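Local atomic coordinates of purine nucleoside phosphorylase (Anopheles gambiae, PDB entry 2P4S), a protein that catalyses the phosphorolysis of inosine, guanosine and their 2'-deoxy forms to the free purine base and pentose 1-phosphate in purine salvage. Residues Pro110-Leu120 with Ile191-Ala201; Ala124-Tyr135 with Val163-His171. All coordinates share one frame; numbering follows the deposited sequence.

Contact 1: residues Pro110-Leu120 with Ile191-Ala201; sequences PKVGIICGSGL and IGCTHLIATNA. With DIH (7-[[(3R,4R)-3-(hydroxymethyl)-4-oxidanyl-pyrrolidin-1-ium-1-yl]methyl]-3,5-dihydropyrrolo[3,2-d]pyrimidin-4-one), chain F; PO4 (phosphate ion), chain D.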
loop_
_atom_site.group_PDB
_atom_site.type_symbol
_atom_site.label_atom_id
_atom_site.label_comp_id
_atom_site.label_asym_id
_atom_site.label_seq_id
_atom_site.Cartn_x
_atom_site.Cartn_y
_atom_site.Cartn_z
ATOM N N PRO A 110 -27.849 8.278 22.612
ATOM C CA PRO A 110 -27.989 8.592 21.184
ATOM C C PRO A 110 -27.960 7.348 20.335
ATOM O O PRO A 110 -27.339 6.362 20.723
ATOM C CB PRO A 110 -26.772 9.430 20.891
ATOM C CG PRO A 110 -25.742 9.006 21.876
ATOM C CD PRO A 110 -26.489 8.610 23.112
ATOM N N LYS A 111 -28.638 7.410 19.188
ATOM C CA LYS A 111 -28.691 6.308 18.212
ATOM C C LYS A 111 -27.816 6.605 17.004
ATOM O O LYS A 111 -27.605 5.734 16.156
ATOM C CB LYS A 111 -30.139 6.071 17.744
ATOM C CG LYS A 111 -31.093 5.698 18.899
ATOM C CD LYS A 111 -30.726 4.369 19.558
ATOM C CE LYS A 111 -31.444 4.254 20.890
ATOM N NZ LYS A 111 -32.936 4.092 20.721
ATOM N N VAL A 112 -27.339 7.848 16.945
ATOM C CA VAL A 112 -26.568 8.360 15.851
ATOM C C VAL A 112 -25.222 8.905 16.353
ATOM O O VAL A 112 -25.202 9.810 17.152
ATOM C CB VAL A 112 -27.338 9.477 15.070
ATOM C CG1 VAL A 112 -26.524 9.924 13.857
ATOM C CG2 VAL A 112 -28.754 8.990 14.636
ATOM N N GLY A 113 -24.112 8.361 15.845
ATOM C CA GLY A 113 -22.769 8.980 15.999
ATOM C C GLY A 113 -22.347 9.850 14.804
ATOM O O GLY A 113 -22.587 9.485 13.653
ATOM N N ILE A 114 -21.701 10.987 15.062
ATOM C CA ILE A 114 -21.263 11.907 14.013
ATOM C C ILE A 114 -19.752 12.187 14.208
ATOM O O ILE A 114 -19.309 12.605 15.300
ATOM C CB ILE A 114 -22.041 13.251 14.034
ATOM C CG1 ILE A 114 -23.557 13.030 13.904
ATOM C CG2 ILE A 114 -21.550 14.200 12.932
ATOM C CD1 ILE A 114 -24.428 14.285 14.273
ATOM N N ILE A 115 -18.952 11.933 13.178
ATOM C CA ILE A 115 -17.533 12.374 13.203
ATOM C C ILE A 115 -17.370 13.645 12.380
ATOM O O ILE A 115 -17.665 13.630 11.187
ATOM C CB ILE A 115 -16.580 11.250 12.733
ATOM C CG1 ILE A 115 -16.954 9.943 13.428
ATOM C CG2 ILE A 115 -15.103 11.631 13.046
ATOM C CD1 ILE A 115 -16.103 8.719 13.014
ATOM N N CYS A 116 -16.979 14.749 13.015
ATOM C CA CYS A 116 -16.685 16.039 12.333
ATOM C C CYS A 116 -15.221 16.207 11.865
ATOM O O CYS A 116 -14.302 16.231 12.702
ATOM C CB CYS A 116 -16.983 17.212 13.276
ATOM S SG CYS A 116 -18.644 17.155 13.961
ATOM N N GLY A 117 -15.010 16.410 10.561
ATOM C CA GLY A 117 -13.675 16.483 9.992
ATOM C C GLY A 117 -13.175 17.894 9.893
ATOM O O GLY A 117 -13.679 18.799 10.607
ATOM N N SER A 118 -12.212 18.128 8.999
ATOM C CA SER A 118 -11.586 19.463 8.905
ATOM C C SER A 118 -12.559 20.531 8.415
ATOM O O SER A 118 -13.065 20.442 7.280
ATOM C CB SER A 118 -10.317 19.429 8.046
ATOM O OG SER A 118 -9.301 18.678 8.696
ATOM N N GLY A 119 -12.831 21.531 9.264
ATOM C CA GLY A 119 -13.820 22.576 8.943
ATOM C C GLY A 119 -15.260 22.291 9.321
ATOM O O GLY A 119 -16.127 23.133 9.109
ATOM N N LEU A 120 -15.512 21.123 9.907
ATOM C CA LEU A 120 -16.855 20.676 10.236
ATOM C C LEU A 120 -17.179 20.626 11.754
ATOM O O LEU A 120 -18.289 20.237 12.166
ATOM C CB LEU A 120 -17.109 19.320 9.556
ATOM C CG LEU A 120 -17.124 19.339 8.005
ATOM C CD1 LEU A 120 -16.289 18.223 7.420
ATOM C CD2 LEU A 120 -18.567 19.225 7.492
ATOM N N ILE A 191 -22.197 1.958 23.018
ATOM C CA ILE A 191 -23.160 2.904 23.580
ATOM C C ILE A 191 -24.589 2.782 23.007
ATOM O O ILE A 191 -25.522 3.290 23.616
ATOM C CB ILE A 191 -22.606 4.334 23.406
ATOM C CG1 ILE A 191 -21.462 4.563 24.426
ATOM C CG2 ILE A 191 -23.715 5.432 23.414
ATOM C CD1 ILE A 191 -20.659 5.813 24.153
ATOM N N GLY A 192 -24.746 2.139 21.838
ATOM C CA GLY A 192 -26.026 1.985 21.190
ATOM C C GLY A 192 -26.293 2.793 19.925
ATOM O O GLY A 192 -27.404 2.763 19.444
ATOM N N CYS A 193 -25.317 3.535 19.385
ATOM C CA CYS A 193 -25.476 4.132 18.036
ATOM C C CYS A 193 -25.709 3.057 16.977
ATOM O O CYS A 193 -24.941 2.068 16.894
ATOM C CB CYS A 193 -24.279 4.997 17.640
ATOM S SG CYS A 193 -23.996 6.401 18.715
ATOM N N THR A 194 -26.772 3.252 16.178
ATOM C CA THR A 194 -27.117 2.346 15.072
ATOM C C THR A 194 -26.603 2.944 13.760
ATOM O O THR A 194 -26.434 2.250 12.767
ATOM C CB THR A 194 -28.690 2.105 14.938
ATOM O OG1 THR A 194 -29.331 3.366 14.880
ATOM C CG2 THR A 194 -29.294 1.295 16.109
ATOM N N HIS A 195 -26.369 4.245 13.767
ATOM C CA HIS A 195 -25.971 4.969 12.571
ATOM C C HIS A 195 -24.668 5.685 12.815
ATOM O O HIS A 195 -24.465 6.210 13.918
ATOM C CB HIS A 195 -27.041 5.978 12.127
ATOM C CG HIS A 195 -28.260 5.315 11.549
ATOM N ND1 HIS A 195 -29.036 4.429 12.272
ATOM C CD2 HIS A 195 -28.798 5.358 10.306
ATOM C CE1 HIS A 195 -30.022 3.985 11.508
ATOM N NE2 HIS A 195 -29.893 4.525 10.306
ATOM N N LEU A 196 -23.795 5.655 11.793
ATOM C CA LEU A 196 -22.661 6.578 11.683
ATOM C C LEU A 196 -22.808 7.593 10.546
ATOM O O LEU A 196 -23.000 7.205 9.394
ATOM C CB LEU A 196 -21.337 5.806 11.549
ATOM C CG LEU A 196 -20.068 6.677 11.464
ATOM C CD1 LEU A 196 -19.766 7.451 12.813
ATOM C CD2 LEU A 196 -18.859 5.841 10.937
ATOM N N ILE A 197 -22.772 8.882 10.883
ATOM C CA ILE A 197 -22.503 9.940 9.923
ATOM C C ILE A 197 -21.007 10.393 9.964
ATOM O O ILE A 197 -20.556 11.031 10.933
ATOM C CB ILE A 197 -23.432 11.150 10.107
ATOM C CG1 ILE A 197 -24.912 10.713 10.019
ATOM C CG2 ILE A 197 -23.106 12.245 9.063
ATOM C CD1 ILE A 197 -25.885 11.813 10.396
ATOM N N ALA A 198 -20.247 10.058 8.911
ATOM C CA ALA A 198 -18.826 10.468 8.838
ATOM C C ALA A 198 -18.699 11.623 7.862
ATOM O O ALA A 198 -19.190 11.536 6.719
ATOM C CB ALA A 198 -17.954 9.305 8.440
ATOM N N THR A 199 -18.088 12.714 8.296
ATOM C CA THR A 199 -17.914 13.891 7.444
ATOM C C THR A 199 -16.416 14.133 7.286
ATOM O O THR A 199 -15.631 13.837 8.195
ATOM C CB THR A 199 -18.505 15.157 8.044
ATOM O OG1 THR A 199 -17.681 15.593 9.134
ATOM C CG2 THR A 199 -19.955 14.981 8.519
ATOM N N ASN A 200 -15.998 14.682 6.160
ATOM C CA ASN A 200 -14.598 15.070 6.065
ATOM C C ASN A 200 -14.489 16.241 5.115
ATOM O O ASN A 200 -15.489 16.590 4.451
ATOM C CB ASN A 200 -13.736 13.871 5.613
ATOM C CG ASN A 200 -14.170 13.320 4.280
ATOM O OD1 ASN A 200 -14.196 14.030 3.271
ATOM N ND2 ASN A 200 -14.523 12.060 4.261
ATOM N N ALA A 201 -13.300 16.853 5.069
ATOM C CA ALA A 201 -12.892 17.691 3.953
ATOM C C ALA A 201 -12.210 16.845 2.853
ATOM O O ALA A 201 -11.605 15.811 3.146
ATOM C CB ALA A 201 -11.926 18.802 4.447
HETATM O "O5'" DIH F . -5.633 20.222 5.284
HETATM C "C5'" DIH F . -5.150 18.883 5.511
HETATM C "C4'" DIH F . -6.272 18.129 6.182
HETATM C "C6'" DIH F . -7.583 18.222 5.368
HETATM C "C3'" DIH F . -5.919 16.662 6.294
HETATM O "O3'" DIH F . -6.494 16.157 7.501
HETATM C "C2'" DIH F . -6.652 16.025 5.129
HETATM N "N1'" DIH F . -7.933 16.798 5.096
HETATM C C10 DIH F . -8.698 16.477 3.882
HETATM C C9 DIH F . -8.285 17.120 2.575
HETATM C C8 DIH F . -8.749 18.373 2.093
HETATM N N7 DIH F . -8.185 18.601 0.875
HETATM C C5 DIH F . -7.378 17.558 0.544
HETATM C C6 DIH F . -6.562 17.210 -0.653
HETATM O O6 DIH F . -6.466 18.004 -1.678
HETATM N N1 DIH F . -5.921 16.023 -0.593
HETATM C C2 DIH F . -5.992 15.172 0.475
HETATM N N3 DIH F . -6.743 15.437 1.555
HETATM C C4 DIH F . -7.439 16.623 1.590
HETATM P P PO4 D . -10.459 15.391 7.571
HETATM O O1 PO4 D . -11.643 16.242 7.241
HETATM O O2 PO4 D . -10.549 15.009 9.049
HETATM O O3 PO4 D . -10.398 14.128 6.796
HETATM O O4 PO4 D . -9.226 16.193 7.277
HETATM O O HOH W 1 -27.644 4.909 23.169
#
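Gly113 and Ile197 sit in adjacent parallel strands, 112-116 and 195-201, joined by backbone hydrogen bonds. Gly113 N gives to His195 O (2.9 Å), and Ile197 N gives to Gly113 O. Ile115 N then gives to Ile197 O. At the start of the pairing Lys111 O takes two donors, Thr194 N and His195 N. Further on, Ile115 O accepts from both Thr199 N and Thr199 OG1. This OG1 lies between its own N and carbonyl carbon (chi1 73°), which turns it back to the neighbouring strand. There OG1 donates to a lone pair of Ile115 O at 2.8 Å. It also accepts from Gly117 N at 3.1 Å, standing in for a backbone acceptor. Apolar contacts lie on both faces of the sheet. On one, Val112 CG1 meets Ile197 CD1 (4.0 Å) and Ile114 CG1 packs on Ile197 CB. On the other, Leu196 CD1 rests against Ile115 CG1 (3.8 Å). At the active-site end, phosphate O1 accepts from Ser118 N (2.6 Å), in the turn after strand 112-116, and from Ala201 N (2.8 Å), still in its strand. Two main-chain N-H groups, one from each segment, thus grip one phosphate oxygen, consistent with the strand pairing holding both donors in place.

Contact 2: residues Ala124-Tyr135 with Val163-His171; sequences AEQLTDVDSFDY and VMCMQGRFH. With PO4 (phosphate ion), chain D.
A strand inside the mixed sheet of this PNP/MTAP-family fold, 161-167, is the setting here: its residues 163-167 are lined by the end of helix 122-125, the turn after it and Tyr135. The first cluster is apolar. Leu127 reaches the strand with both methyls. CD2 presses on Val163 CG2 at 3.3 Å, a tight fit, and CD1 lies 3.9 Å from Cys165 CB. Ala124 CB meets Cys165 SG at 3.6 Å. Gln167 CB already touches that methyl; with CG anti to the backbone N (chi1 -169°) and the chain extended, CG and CD follow along it. Past the strand, Phe170 approaches Tyr135 obliquely, with the ring planes at 58°. Its CE1 comes to 3.5 Å from Tyr135 CD2. Pro184 of helix 178-191 packs on Phe170, and Phe141 on Tyr135. The loop after the strand goes on to the phosphate site, where Arg169, Phe170 and His171 are phosphate-binding residues. Arg169 is also held by a salt bridge from its NE to Glu309. Met166 crosses Tyr135 at about a right angle, its CB 3.4 Å from the hydroxyl oxygen OH. That hydroxyl donates to Gly168 O at 2.7 Å, from a position 26° off the carbonyl plane.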
loop_
_atom_site.group_PDB
_atom_site.type_symbol
_atom_site.label_atom_id
_atom_site.label_comp_id
_atom_site.label_asym_id
_atom_site.label_seq_id
_atom_site.Cartn_x
_atom_site.Cartn_y
_atom_site.Cartn_z
ATOM N N ALA A 124 -20.825 20.263 16.163
ATOM C CA ALA A 124 -20.966 19.958 17.595
ATOM C C ALA A 124 -21.479 21.159 18.412
ATOM O O ALA A 124 -22.134 20.986 19.438
ATOM C CB ALA A 124 -19.669 19.447 18.158
ATOM N N GLU A 125 -21.181 22.366 17.950
ATOM C CA GLU A 125 -21.651 23.611 18.584
ATOM C C GLU A 125 -23.151 23.902 18.422
ATOM O O GLU A 125 -23.711 24.759 19.095
ATOM C CB GLU A 125 -20.844 24.802 18.061
ATOM C CG GLU A 125 -19.402 24.826 18.530
ATOM C CD GLU A 125 -18.652 25.996 17.937
ATOM O OE1 GLU A 125 -19.321 26.886 17.345
ATOM O OE2 GLU A 125 -17.399 26.036 18.051
ATOM N N GLN A 126 -23.812 23.187 17.533
ATOM C CA GLN A 126 -25.228 23.418 17.336
ATOM C C GLN A 126 -26.052 22.498 18.199
ATOM O O GLN A 126 -27.261 22.584 18.180
ATOM C CB GLN A 126 -25.578 23.250 15.860
ATOM C CG GLN A 126 -24.780 24.232 15.059
ATOM C CD GLN A 126 -25.245 24.362 13.655
ATOM O OE1 GLN A 126 -26.420 24.101 13.346
ATOM N NE2 GLN A 126 -24.326 24.783 12.771
ATOM N N LEU A 127 -25.406 21.604 18.935
ATOM C CA LEU A 127 -26.118 20.729 19.875
ATOM C C LEU A 127 -26.664 21.518 21.078
ATOM O O LEU A 127 -26.114 22.552 21.434
ATOM C CB LEU A 127 -25.207 19.594 20.350
ATOM C CG LEU A 127 -24.549 18.739 19.271
ATOM C CD1 LEU A 127 -23.764 17.648 19.938
ATOM C CD2 LEU A 127 -25.565 18.135 18.340
ATOM N N THR A 128 -27.745 21.032 21.687
ATOM C CA THR A 128 -28.295 21.619 22.915
ATOM C C THR A 128 -28.253 20.601 24.061
ATOM O O THR A 128 -28.165 19.378 23.806
ATOM C CB THR A 128 -29.751 22.106 22.743
ATOM O OG1 THR A 128 -30.592 21.006 22.420
ATOM C CG2 THR A 128 -29.872 23.172 21.646
ATOM N N ASP A 129 -28.326 21.100 25.313
ATOM C CA ASP A 129 -28.281 20.237 26.499
ATOM C C ASP A 129 -27.095 19.281 26.459
ATOM O O ASP A 129 -27.279 18.048 26.586
ATOM C CB ASP A 129 -29.513 19.360 26.530
ATOM C CG ASP A 129 -30.614 19.928 27.346
ATOM O OD1 ASP A 129 -30.712 19.482 28.529
ATOM O OD2 ASP A 129 -31.380 20.779 26.793
ATOM N N VAL A 130 -25.894 19.832 26.271
ATOM C CA VAL A 130 -24.703 18.996 26.021
ATOM C C VAL A 130 -24.003 18.443 27.285
ATOM O O VAL A 130 -23.925 19.121 28.307
ATOM C CB VAL A 130 -23.669 19.697 25.062
ATOM C CG1 VAL A 130 -24.389 20.320 23.896
ATOM C CG2 VAL A 130 -22.879 20.762 25.780
ATOM N N ASP A 131 -23.544 17.189 27.193
ATOM C CA ASP A 131 -22.463 16.655 28.017
ATOM C C ASP A 131 -21.219 16.549 27.123
ATOM O O ASP A 131 -21.210 15.866 26.114
ATOM C CB ASP A 131 -22.842 15.306 28.654
ATOM C CG ASP A 131 -24.117 15.405 29.515
ATOM O OD1 ASP A 131 -24.148 16.229 30.459
ATOM O OD2 ASP A 131 -25.091 14.659 29.269
ATOM N N SER A 132 -20.182 17.282 27.489
ATOM C CA SER A 132 -18.984 17.389 26.680
ATOM C C SER A 132 -17.784 16.745 27.397
ATOM O O SER A 132 -17.619 16.899 28.619
ATOM C CB SER A 132 -18.728 18.847 26.397
ATOM O OG SER A 132 -17.590 18.963 25.564
ATOM N N PHE A 133 -16.979 15.996 26.653
ATOM C CA PHE A 133 -15.793 15.337 27.211
ATOM C C PHE A 133 -14.546 15.624 26.396
ATOM O O PHE A 133 -14.435 15.119 25.281
ATOM C CB PHE A 133 -15.946 13.816 27.269
ATOM C CG PHE A 133 -17.120 13.339 28.043
ATOM C CD1 PHE A 133 -16.970 12.931 29.376
ATOM C CD2 PHE A 133 -18.385 13.266 27.443
ATOM C CE1 PHE A 133 -18.067 12.464 30.098
ATOM C CE2 PHE A 133 -19.497 12.818 28.153
ATOM C CZ PHE A 133 -19.344 12.419 29.489
ATOM N N ASP A 134 -13.602 16.394 26.946
ATOM C CA ASP A 134 -12.304 16.537 26.296
ATOM C C ASP A 134 -11.710 15.163 26.095
ATOM O O ASP A 134 -11.821 14.319 26.987
ATOM C CB ASP A 134 -11.368 17.427 27.116
ATOM C CG ASP A 134 -11.728 18.894 27.000
ATOM O OD1 ASP A 134 -12.770 19.185 26.362
ATOM O OD2 ASP A 134 -10.992 19.759 27.544
ATOM N N TYR A 135 -11.119 14.914 24.914
ATOM C CA TYR A 135 -10.478 13.608 24.621
ATOM C C TYR A 135 -9.417 13.234 25.631
ATOM O O TYR A 135 -9.252 12.062 25.924
ATOM C CB TYR A 135 -9.867 13.528 23.212
ATOM C CG TYR A 135 -10.876 13.567 22.050
ATOM C CD1 TYR A 135 -12.258 13.291 22.260
ATOM C CD2 TYR A 135 -10.448 13.868 20.744
ATOM C CE1 TYR A 135 -13.180 13.322 21.191
ATOM C CE2 TYR A 135 -11.348 13.908 19.669
ATOM C CZ TYR A 135 -12.700 13.649 19.902
ATOM O OH TYR A 135 -13.548 13.711 18.864
ATOM N N VAL A 163 -27.685 12.941 19.732
ATOM C CA VAL A 163 -26.509 12.509 18.951
ATOM C C VAL A 163 -25.263 12.447 19.866
ATOM O O VAL A 163 -25.251 12.988 20.981
ATOM C CB VAL A 163 -26.253 13.417 17.665
ATOM C CG1 VAL A 163 -27.490 13.506 16.764
ATOM C CG2 VAL A 163 -25.836 14.830 18.047
ATOM N N MET A 164 -24.259 11.732 19.383
ATOM C CA MET A 164 -22.933 11.645 19.970
ATOM C C MET A 164 -21.990 12.167 18.872
ATOM O O MET A 164 -21.903 11.602 17.789
ATOM C CB MET A 164 -22.627 10.184 20.203
ATOM C CG MET A 164 -21.449 9.947 21.058
ATOM S SD MET A 164 -21.224 8.181 21.135
ATOM C CE MET A 164 -22.835 7.590 21.108
ATOM N N CYS A 165 -21.269 13.229 19.165
ATOM C CA CYS A 165 -20.545 13.941 18.170
ATOM C C CYS A 165 -19.025 14.048 18.469
ATOM O O CYS A 165 -18.607 14.574 19.526
ATOM C CB CYS A 165 -21.242 15.279 18.038
ATOM S SG CYS A 165 -20.575 16.215 16.758
ATOM N N MET A 166 -18.202 13.460 17.591
ATOM C CA MET A 166 -16.756 13.661 17.617
ATOM C C MET A 166 -16.394 14.987 17.016
ATOM O O MET A 166 -16.370 15.153 15.794
ATOM C CB MET A 166 -16.007 12.562 16.896
ATOM C CG MET A 166 -15.761 11.346 17.747
ATOM S SD MET A 166 -14.926 10.073 16.776
ATOM C CE MET A 166 -13.203 10.617 16.735
ATOM N N GLN A 167 -16.136 15.951 17.879
ATOM C CA GLN A 167 -15.695 17.248 17.426
ATOM C C GLN A 167 -14.184 17.222 17.246
ATOM O O GLN A 167 -13.407 17.504 18.194
ATOM C CB GLN A 167 -16.100 18.323 18.415
ATOM C CG GLN A 167 -15.890 19.717 17.857
ATOM C CD GLN A 167 -16.228 20.792 18.880
ATOM O OE1 GLN A 167 -16.272 20.518 20.079
ATOM N NE2 GLN A 167 -16.456 22.011 18.410
ATOM N N GLY A 168 -13.764 16.915 16.013
ATOM C CA GLY A 168 -12.365 16.597 15.728
ATOM C C GLY A 168 -12.153 15.108 15.654
ATOM O O GLY A 168 -12.803 14.348 16.375
ATOM N N ARG A 169 -11.227 14.671 14.802
ATOM C CA ARG A 169 -10.930 13.243 14.675
ATOM C C ARG A 169 -9.412 12.968 14.687
ATOM O O ARG A 169 -8.611 13.883 14.937
ATOM C CB ARG A 169 -11.605 12.640 13.418
ATOM C CG ARG A 169 -11.072 13.189 12.083
ATOM C CD ARG A 169 -10.921 12.133 10.971
ATOM N NE ARG A 169 -12.178 11.537 10.512
ATOM C CZ ARG A 169 -13.119 12.193 9.836
ATOM N NH1 ARG A 169 -12.943 13.475 9.497
ATOM N NH2 ARG A 169 -14.235 11.555 9.479
ATOM N N PHE A 170 -9.060 11.695 14.432
ATOM C CA PHE A 170 -7.696 11.127 14.457
ATOM C C PHE A 170 -7.326 10.627 13.067
ATOM O O PHE A 170 -8.141 9.962 12.403
ATOM C CB PHE A 170 -7.613 9.923 15.444
ATOM C CG PHE A 170 -8.279 10.200 16.762
ATOM C CD1 PHE A 170 -7.966 11.373 17.481
ATOM C CD2 PHE A 170 -9.273 9.356 17.257
ATOM C CE1 PHE A 170 -8.609 11.652 18.690
ATOM C CE2 PHE A 170 -9.909 9.657 18.492
ATOM C CZ PHE A 170 -9.580 10.786 19.189
ATOM N N HIS A 171 -6.092 10.902 12.657
ATOM C CA HIS A 171 -5.648 10.585 11.305
ATOM C C HIS A 171 -4.411 9.746 11.386
ATOM O O HIS A 171 -3.608 9.900 12.307
ATOM C CB HIS A 171 -5.321 11.848 10.524
ATOM C CG HIS A 171 -6.331 12.949 10.677
ATOM N ND1 HIS A 171 -7.289 13.217 9.718
ATOM C CD2 HIS A 171 -6.490 13.896 11.638
ATOM C CE1 HIS A 171 -8.016 14.258 10.089
ATOM N NE2 HIS A 171 -7.544 14.696 11.249
HETATM P P PO4 D . -10.459 15.391 7.571
HETATM O O1 PO4 D . -11.643 16.242 7.241
HETATM O O2 PO4 D . -10.549 15.009 9.049
HETATM O O3 PO4 D . -10.398 14.128 6.796
HETATM O O4 PO4 D . -9.226 16.193 7.277
#

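Both contacts are buried and share one sheet, since strands 112-116 and 161-167 are neighbours in it. Contact 1 lies nearer the middle, about 6 Å from the chain centre to its own centre; contact 2 is about 13 Å out. Ile114 ties them, with its N and O probably hydrogen-bonded to Met164 O and Met166 N. Their chemistry follows their place. Contact 1 is strand pairing, held chiefly by main-chain bonds. Contact 2 joins a helix end and a tyrosine to a strand and its following loop, mostly through side chains, with one hydroxyl bond. Both reach the same phosphate: contact 1 through backbone N-H groups, contact 2 through Arg169, whose NH1 bond to the ion is less surely placed.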